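Local coordinates for protein predicted metal-dependent phosphohydrolase (PDB 3KH1) that is predicted to be a metal-dependent phosphohydrolase of the HD-domain family, possibly with 5'-deoxynucleotidase activity, at residues Q29-L32 and T33-R37; K169-P172 and R173-A176; E191-R195 and G196-P200. All coordinates share one frame; numbering follows the deposited sequence.

Contact 1 of 3, residues Q29-L32 and T33-R37; sequences QTLL and TDSSR
A type I beta turn from Leu32 to Ser35, in the loop between strands 30-31 and 38-40, folds the chain back so that Arg37 returns beside Leu32. Two backbone hydrogen bonds close it: Ser35 N donates to Leu32 O at 2.8 Å, and Leu32 N to Arg37 O at 3.0 Å. Leu31 CA adds a CA-H...O contact to that same Arg37 oxygen. Leu32 then lays its isobutyl end against one face of the Arg37 guanidinium: CD2 sits 3.6 Å from the plane, over its centre, while Leu32 CD1 lies 3.7 Å from Arg37 NH1. Arg37 CG stands between its own N and carbonyl carbon (chi1 58°), and the chain runs extended from there to NE, which carries the guanidinium across the leucine. Its charge is met by Glu43 in a salt bridge, and Thr33 OG1 bonds to Asp21 of the second subunit, placing the turn at the dimer contact. Within the loop Asp34 forms an Asx turn, its OD1 accepting from Ser36 N at 3.0 Å. Ser36 OG gives Asp34 OD1 a second hydrogen bond, 2.7 Å long, from the same face of the carboxylate.

Contact 2 of 3, residues K169-P172 and R173-A176; sequences KLLP and RIEA
Successive turns of helix 164-177 pack along one another here, a local contact within a helix that is kinked at Pro172. The proline ring has no N-H to give to the preceding turn, yet the bonds after it carry on. Glu175 N donates to Leu171 O at 3.1 Å, and Ala176 N to Pro172 O at 2.8 Å. Just before the regular pattern resumes, Arg173 N turns to Leu170 O, three residues back, at 3.0 Å. Leu170 and Arg173 run side by side in the same direction, so that Leu170 CD2 comes 4.2 Å from Arg173 NH1. The other terminal nitrogen of the arginine, NH2, forms a salt bridge with Asp138. On the buried side, Leu171 crosses Ile174 obliquely, the methyls CD2 of Leu171 and CD1 of Ile174 meeting at 4.1 Å. Glu175 instead sends its carboxylate away to a salt bridge with Arg186. The Leu171-Ile174 pair is wedged between two neighbouring helices: both residues touch Leu146 of helix 132-151 and Ala185 of helix 179-195, while Leu170 lies against Ile87 and His88 of a loop.

Contact 3 of 3, residues E191-R195 and G196-P200; sequences EAVRR and GYLAP
The ring of Tyr197 lies back along Arg195 at the C-terminal end of helix 179-195, and the arginine's aliphatic stem covers one ring face. Arg195 CB is the bump: it stands 3.8 Å from the centroid of the Tyr197 ring, 15° off the normal, in a CH-pi contact displaced toward the rim. Farther out, Arg195 CD lies 3.5 Å from Tyr197 CZ, because the stem is extended from CG to NE and points the same way as the tyrosine. Beyond the rim, Arg195 NH1 donates to Tyr197 OH at 2.9 Å, with the hydroxyl in the guanidinium plane, although that plane and the ring are 74° apart. At another edge of the group, Arg195 NE donates to the anti lone pair of Glu191 OE2 in a straight salt bridge, which fixes the guanidinium's rotation. The tyrosine also packs its CB against Ala192 CB, and its ring meets Phe150 edge-to-face. With an alanine in place of Tyr197, Arg195 NH1 would probably lose its hydroxyl partner, the arginine stem the ring face it lies on, and Phe150 its edge-to-face mate.

Val193 presents one methyl to Leu198 and the other to Pro200. Val193 CG2 fits against Leu198 CD2 at 3.9 Å, and Val193 CG1, anti to the backbone N (chi1 169°), meets CB of the C-terminal Pro200 at 4.1 Å. A water donates to both Val193 O and Leu198 O. Leu198 and Ala192 both rest on Trp157 of a neighbouring loop. Gly196 makes the turn: its phi is positive, and its N donates to Val193 O while Tyr197 N reaches Ala192 O at 2.9 Å, the paired closing bonds of a Schellman motif ending the helix.

Along the chain the three contacts come in series: contact 1 in the loop between strands 30-31 and 38-40, contact 2 inside helix 164-177, contact 3 at the end of helix 179-195, the helix that follows. Centres of contacts 2 and 3 are 18 Å apart, as are those of contacts 1 and 3, while contacts 1 and 2 are 23 Å apart; none touch. Helix 132-151 is their common neighbour, meeting side chains from all three. Contact 1 lies beside both the bound calcium ion, about 3 Å from the side chain of Thr30, and the subunit interface. Contacts 2 and 3, on the closing helical pair of this mainly helical HD-family protein, lie farther from the calcium ion and do not touch the second subunit.

Contact 1 of 3, residues Q29-L32 and T33-R37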
# COMPACT_ATOMS: atom_id res chain seq x y z
N GLN A 29 0.06 5.13 -16.19
CA GLN A 29 -0.53 6.26 -16.94
C GLN A 29 -1.70 6.94 -16.23
O GLN A 29 -2.05 8.08 -16.58
CB GLN A 29 -0.98 5.80 -18.33
CG GLN A 29 0.17 5.45 -19.20
CD GLN A 29 1.10 6.63 -19.39
OE1 GLN A 29 0.68 7.68 -19.92
NE2 GLN A 29 2.36 6.49 -18.96
N THR A 30 -2.28 6.30 -15.24
CA THR A 30 -3.29 6.88 -14.38
C THR A 30 -2.72 8.09 -13.70
O THR A 30 -1.63 8.04 -13.21
CB THR A 30 -3.71 5.84 -13.30
OG1 THR A 30 -4.10 4.59 -13.93
CG2 THR A 30 -4.76 6.41 -12.37
N LEU A 31 -3.47 9.18 -13.70
CA LEU A 31 -3.09 10.38 -12.96
C LEU A 31 -3.71 10.38 -11.59
O LEU A 31 -4.78 9.84 -11.38
CB LEU A 31 -3.51 11.65 -13.70
CG LEU A 31 -3.02 11.80 -15.15
CD1 LEU A 31 -3.53 13.13 -15.75
CD2 LEU A 31 -1.52 11.70 -15.22
N LEU A 32 -3.02 10.99 -10.64
CA LEU A 32 -3.71 11.39 -9.42
C LEU A 32 -4.97 12.21 -9.78
O LEU A 32 -5.06 12.85 -10.82
CB LEU A 32 -2.79 12.23 -8.52
CG LEU A 32 -1.85 11.44 -7.59
CD1 LEU A 32 -1.18 10.25 -8.16
CD2 LEU A 32 -0.98 12.37 -6.77
N THR A 33 -5.91 12.22 -8.85
CA THR A 33 -7.23 12.85 -9.08
C THR A 33 -7.17 14.34 -9.36
O THR A 33 -8.10 14.87 -10.00
CB THR A 33 -8.23 12.53 -7.95
OG1 THR A 33 -7.67 13.03 -6.72
CG2 THR A 33 -8.55 11.06 -7.86
N ASP A 34 -6.12 15.00 -8.89
CA ASP A 34 -5.87 16.40 -9.20
C ASP A 34 -4.99 16.65 -10.45
O ASP A 34 -4.61 17.80 -10.70
CB ASP A 34 -5.23 17.12 -7.98
CG ASP A 34 -3.87 16.55 -7.59
OD1 ASP A 34 -3.34 15.65 -8.30
OD2 ASP A 34 -3.30 16.98 -6.55
N SER A 35 -4.74 15.60 -11.23
CA SER A 35 -3.91 15.66 -12.44
C SER A 35 -2.48 16.13 -12.17
O SER A 35 -1.76 16.50 -13.13
CB SER A 35 -4.56 16.52 -13.54
OG SER A 35 -5.83 16.01 -13.93
N SER A 36 -2.01 16.08 -10.93
CA SER A 36 -0.73 16.64 -10.58
C SER A 36 0.49 15.85 -11.11
O SER A 36 1.56 16.41 -11.25
CB SER A 36 -0.60 16.81 -9.06
OG SER A 36 -0.68 15.60 -8.38
N ARG A 37 0.32 14.55 -11.30
CA ARG A 37 1.39 13.64 -11.73
C ARG A 37 0.74 12.28 -11.97
O ARG A 37 -0.38 12.00 -11.51
CB ARG A 37 2.53 13.55 -10.68
CG ARG A 37 2.03 13.07 -9.33
CD ARG A 37 3.19 12.88 -8.39
NE ARG A 37 2.82 12.43 -7.06
CZ ARG A 37 2.52 11.20 -6.74
NH1 ARG A 37 2.47 10.23 -7.65
NH2 ARG A 37 2.20 10.94 -5.48

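Contact 2 of 3, residues K169-P172 and R173-A176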
# COMPACT_ATOMS: atom_id res chain seq x y z
N LYS A 169 -14.74 -3.26 -23.05
CA LYS A 169 -14.07 -4.55 -23.02
C LYS A 169 -13.57 -4.92 -21.61
O LYS A 169 -13.45 -6.10 -21.31
CB LYS A 169 -12.91 -4.58 -24.03
CG LYS A 169 -13.38 -4.62 -25.49
N LEU A 170 -13.29 -3.91 -20.76
CA LEU A 170 -12.78 -4.08 -19.40
C LEU A 170 -13.89 -4.20 -18.34
O LEU A 170 -13.71 -4.81 -17.31
CB LEU A 170 -11.87 -2.91 -19.03
CG LEU A 170 -10.65 -2.75 -19.91
CD1 LEU A 170 -9.91 -1.50 -19.41
CD2 LEU A 170 -9.78 -4.00 -19.94
N LEU A 171 -15.05 -3.59 -18.60
CA LEU A 171 -16.10 -3.53 -17.58
C LEU A 171 -16.57 -4.93 -17.09
O LEU A 171 -16.87 -5.08 -15.90
CB LEU A 171 -17.30 -2.70 -18.05
CG LEU A 171 -17.04 -1.18 -18.08
CD1 LEU A 171 -18.11 -0.44 -18.80
CD2 LEU A 171 -16.92 -0.59 -16.67
N PRO A 172 -16.58 -5.96 -17.97
CA PRO A 172 -17.00 -7.26 -17.44
C PRO A 172 -16.07 -7.82 -16.36
O PRO A 172 -16.50 -8.65 -15.54
CB PRO A 172 -16.99 -8.15 -18.68
CG PRO A 172 -17.24 -7.17 -19.81
CD PRO A 172 -16.47 -5.96 -19.43
N ARG A 173 -14.84 -7.36 -16.31
CA ARG A 173 -13.94 -7.79 -15.24
C ARG A 173 -14.37 -7.24 -13.89
O ARG A 173 -14.14 -7.86 -12.86
CB ARG A 173 -12.49 -7.43 -15.57
CG ARG A 173 -11.90 -8.31 -16.65
CD ARG A 173 -10.64 -7.78 -17.29
NE ARG A 173 -9.54 -7.72 -16.37
CZ ARG A 173 -8.29 -7.47 -16.72
NH1 ARG A 173 -7.98 -7.25 -18.00
NH2 ARG A 173 -7.34 -7.41 -15.80
N ILE A 174 -14.95 -6.05 -13.87
CA ILE A 174 -15.51 -5.50 -12.64
C ILE A 174 -16.77 -6.29 -12.26
O ILE A 174 -16.93 -6.73 -11.11
CB ILE A 174 -15.76 -3.99 -12.76
CG1 ILE A 174 -14.45 -3.27 -13.19
CG2 ILE A 174 -16.29 -3.44 -11.45
CD1 ILE A 174 -14.64 -1.77 -13.46
N GLU A 175 -17.64 -6.49 -13.23
CA GLU A 175 -18.87 -7.26 -13.02
C GLU A 175 -18.58 -8.64 -12.47
O GLU A 175 -19.32 -9.12 -11.64
CB GLU A 175 -19.63 -7.38 -14.35
CG GLU A 175 -21.00 -7.95 -14.24
CD GLU A 175 -22.07 -6.97 -13.76
OE1 GLU A 175 -21.74 -5.80 -13.46
OE2 GLU A 175 -23.25 -7.40 -13.66
N ALA A 176 -17.51 -9.25 -12.95
CA ALA A 176 -17.15 -10.59 -12.52
C ALA A 176 -16.83 -10.67 -11.02
O ALA A 176 -16.99 -11.75 -10.41
CB ALA A 176 -16.00 -11.15 -13.38

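Contact 3 of 3, residues E191-R195 and G196-P200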
# COMPACT_ATOMS: atom_id res chain seq x y z
N GLU A 191 -21.76 8.46 -17.78
CA GLU A 191 -21.68 9.88 -17.48
C GLU A 191 -20.40 10.47 -18.09
O GLU A 191 -20.42 11.59 -18.60
CB GLU A 191 -21.74 10.13 -15.98
CG GLU A 191 -21.62 11.60 -15.58
CD GLU A 191 -22.77 12.51 -16.00
OE1 GLU A 191 -23.87 12.02 -16.33
OE2 GLU A 191 -22.56 13.75 -15.98
N ALA A 192 -19.27 9.76 -18.02
CA ALA A 192 -18.03 10.24 -18.65
C ALA A 192 -18.23 10.53 -20.13
O ALA A 192 -17.73 11.52 -20.67
CB ALA A 192 -16.93 9.18 -18.46
N VAL A 193 -18.98 9.67 -20.81
CA VAL A 193 -19.22 9.87 -22.24
C VAL A 193 -20.07 11.12 -22.44
O VAL A 193 -19.79 11.96 -23.30
CB VAL A 193 -19.87 8.61 -22.91
CG1 VAL A 193 -20.35 8.92 -24.32
CG2 VAL A 193 -18.90 7.44 -22.92
N ARG A 194 -21.12 11.26 -21.63
CA ARG A 194 -21.98 12.45 -21.70
C ARG A 194 -21.18 13.74 -21.49
O ARG A 194 -21.50 14.76 -22.12
CB ARG A 194 -23.10 12.39 -20.68
CG ARG A 194 -24.17 11.38 -20.98
CD ARG A 194 -25.25 11.38 -19.84
NE ARG A 194 -25.84 12.72 -19.71
CZ ARG A 194 -26.99 13.09 -20.30
NH1 ARG A 194 -27.46 14.33 -20.18
NH2 ARG A 194 -27.65 12.22 -21.04
N ARG A 195 -20.17 13.72 -20.61
CA ARG A 195 -19.38 14.89 -20.31
C ARG A 195 -18.22 15.13 -21.27
O ARG A 195 -17.54 16.15 -21.15
CB ARG A 195 -18.81 14.78 -18.91
CG ARG A 195 -19.83 14.71 -17.82
CD ARG A 195 -19.16 14.82 -16.49
NE ARG A 195 -20.06 14.74 -15.35
CZ ARG A 195 -19.68 15.06 -14.11
NH1 ARG A 195 -18.46 15.51 -13.87
NH2 ARG A 195 -20.50 14.86 -13.10
N GLY A 196 -18.02 14.21 -22.21
CA GLY A 196 -16.93 14.31 -23.20
C GLY A 196 -15.56 13.90 -22.66
O GLY A 196 -14.54 14.22 -23.27
N TYR A 197 -15.53 13.18 -21.55
CA TYR A 197 -14.26 12.72 -21.00
C TYR A 197 -13.68 11.51 -21.77
O TYR A 197 -12.48 11.20 -21.70
CB TYR A 197 -14.46 12.23 -19.56
CG TYR A 197 -14.94 13.25 -18.54
CD1 TYR A 197 -14.96 14.61 -18.82
CD2 TYR A 197 -15.31 12.84 -17.26
CE1 TYR A 197 -15.37 15.51 -17.84
CE2 TYR A 197 -15.69 13.75 -16.30
CZ TYR A 197 -15.72 15.08 -16.59
OH TYR A 197 -16.14 15.98 -15.62
N LEU A 198 -14.57 10.81 -22.45
CA LEU A 198 -14.35 9.51 -23.01
C LEU A 198 -15.08 9.54 -24.34
O LEU A 198 -16.28 9.87 -24.37
CB LEU A 198 -14.93 8.36 -22.09
CG LEU A 198 -14.74 6.99 -22.68
CD1 LEU A 198 -13.31 6.63 -22.81
CD2 LEU A 198 -15.42 5.94 -21.82
N ALA A 199 -14.34 9.30 -25.43
CA ALA A 199 -14.86 9.27 -26.79
C ALA A 199 -15.95 8.18 -26.86
O ALA A 199 -15.78 7.10 -26.31
CB ALA A 199 -13.72 8.94 -27.79
N PRO A 200 -17.07 8.47 -27.55
CA PRO A 200 -18.18 7.51 -27.56
C PRO A 200 -17.90 6.27 -28.39
O PRO A 200 -16.92 6.21 -29.17
CB PRO A 200 -19.32 8.32 -28.20
CG PRO A 200 -18.62 9.28 -29.10
CD PRO A 200 -17.41 9.70 -28.30
OXT PRO A 200 -18.71 5.33 -28.27
O HOH W 1 -17.97 11.73 -25.42